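Local coordinates for protein putative hexose oxidase (Nonomuraea sp. ATCC 39727, PDB 5AWV) that binds FAD covalently and probably oxidises a sugar of glycopeptide antibiotics such as teicoplanin, at residues A[167-171]-A[288-292]. Sequence-based numbering, arbitrary orientation.
Sequences PLSRQ and YTGLW
Arg170, on the short helix 169-172 of the FAD-binding domain, reaches across to two backbone carbonyls where the 3-10 turn 288-290 leads into strand 291-298, an inner strand of the seven-stranded antiparallel sheet of this flavoprotein, whose sequence families point to the berberine bridge enzyme type of fold. NE donates to Leu291 O at 2.7 Å; the C=O...N angle of 167° puts the donor nearly in line with the carbonyl, although the N-H itself is bent, at 140°. NH2 reaches Tyr288 O at 3.0 Å from above that carbonyl's plane, 63° out of it; Leu291 N, closing the 3-10 turn, approaches the same oxygen from the opposite face. A bend at chi3 swings the guanidinium off the line of its CB-CG-CD chain toward these acceptors. Pro167 supplies the apolar half: its CA sits 3.8 Å from the centroid of the Trp292 five-membered ring, over the face, a CH-pi contact, while its CB lies 3.7 Å from Trp292 CE3. Between the two halves, a water 2.9 Å from each of Pro167 O and Thr289 O donates to both.

In the second shell, Asn281 O gives NH2 a second acceptor, and NH1 has two, Tyr403 O and Ser282 OG. Trp292 packs on a modified side chain of the bound peptide, consistent with a place at the edge of the substrate site. Gln171 NE2 turns to a partner beyond the two segments, Asp316 OD2.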
# COMPACT_ATOMS: atom_id res chain seq x y z
N PRO A 167 -6.02 2.15 -10.21
CA PRO A 167 -6.75 2.44 -11.48
C PRO A 167 -8.10 3.03 -11.32
O PRO A 167 -8.54 3.73 -12.24
CB PRO A 167 -6.81 1.06 -12.18
CG PRO A 167 -5.56 0.35 -11.65
CD PRO A 167 -5.50 0.77 -10.19
N LEU A 168 -8.82 2.82 -10.21
CA LEU A 168 -10.10 3.43 -10.04
C LEU A 168 -10.09 4.81 -9.35
O LEU A 168 -11.18 5.42 -9.09
CB LEU A 168 -11.04 2.53 -9.29
CG LEU A 168 -11.43 1.15 -9.85
CD1 LEU A 168 -12.48 0.51 -8.97
CD2 LEU A 168 -11.93 1.31 -11.25
N SER A 169 -8.93 5.30 -9.01
CA SER A 169 -8.82 6.60 -8.30
C SER A 169 -9.32 7.81 -9.13
O SER A 169 -9.87 8.79 -8.54
CB SER A 169 -7.43 6.81 -7.70
OG SER A 169 -7.24 5.82 -6.75
N ARG A 170 -9.18 7.78 -10.45
CA ARG A 170 -9.74 8.85 -11.26
C ARG A 170 -11.27 8.92 -11.17
O ARG A 170 -11.84 10.02 -11.23
CB ARG A 170 -9.24 8.81 -12.72
CG ARG A 170 -7.77 9.25 -12.84
CD ARG A 170 -7.15 8.77 -14.16
NE ARG A 170 -7.88 9.24 -15.34
CZ ARG A 170 -7.71 10.42 -15.94
NH1 ARG A 170 -6.80 11.28 -15.47
NH2 ARG A 170 -8.35 10.69 -17.09
N GLN A 171 -11.89 7.77 -10.96
CA GLN A 171 -13.34 7.68 -10.87
C GLN A 171 -13.78 7.91 -9.45
O GLN A 171 -14.78 8.52 -9.23
CB GLN A 171 -13.79 6.29 -11.39
CG GLN A 171 -15.29 6.09 -11.48
CD GLN A 171 -15.68 4.83 -12.33
OE1 GLN A 171 -14.85 3.96 -12.68
NE2 GLN A 171 -16.93 4.73 -12.62
N TYR A 288 -13.46 11.18 -19.03
CA TYR A 288 -12.31 10.28 -18.91
C TYR A 288 -11.93 9.93 -17.44
O TYR A 288 -10.92 9.24 -17.27
CB TYR A 288 -11.10 10.85 -19.63
CG TYR A 288 -11.27 10.95 -21.16
CD1 TYR A 288 -11.12 9.83 -21.99
CD2 TYR A 288 -11.60 12.17 -21.73
CE1 TYR A 288 -11.28 9.94 -23.36
CE2 TYR A 288 -11.82 12.31 -23.10
CZ TYR A 288 -11.65 11.18 -23.91
OH TYR A 288 -11.81 11.37 -25.26
N THR A 289 -12.74 10.35 -16.44
CA THR A 289 -12.56 9.87 -15.08
C THR A 289 -12.70 8.32 -15.01
O THR A 289 -12.11 7.70 -14.13
CB THR A 289 -13.53 10.47 -14.06
OG1 THR A 289 -14.86 10.27 -14.51
CG2 THR A 289 -13.25 11.93 -13.85
N GLY A 290 -13.45 7.74 -15.95
CA GLY A 290 -13.58 6.27 -16.10
C GLY A 290 -12.45 5.53 -16.86
O GLY A 290 -12.50 4.29 -17.01
N LEU A 291 -11.39 6.25 -17.21
CA LEU A 291 -10.22 5.70 -17.91
C LEU A 291 -8.97 5.86 -17.07
O LEU A 291 -8.74 6.90 -16.37
CB LEU A 291 -10.01 6.46 -19.24
CG LEU A 291 -8.86 6.01 -20.15
CD1 LEU A 291 -9.14 6.18 -21.65
CD2 LEU A 291 -7.52 6.68 -19.80
N TRP A 292 -8.14 4.88 -17.17
CA TRP A 292 -6.83 4.91 -16.59
C TRP A 292 -5.84 4.19 -17.48
O TRP A 292 -6.14 3.21 -18.15
CB TRP A 292 -6.87 4.18 -15.23
CG TRP A 292 -5.51 4.11 -14.55
CD1 TRP A 292 -4.90 5.05 -13.75
CD2 TRP A 292 -4.64 2.99 -14.57
NE1 TRP A 292 -3.69 4.61 -13.33
CE2 TRP A 292 -3.50 3.33 -13.79
CE3 TRP A 292 -4.69 1.74 -15.18
CZ2 TRP A 292 -2.40 2.48 -13.66
CZ3 TRP A 292 -3.58 0.89 -15.07
CH2 TRP A 292 -2.47 1.24 -14.28
O HOH W 1 -10.75 5.50 -12.86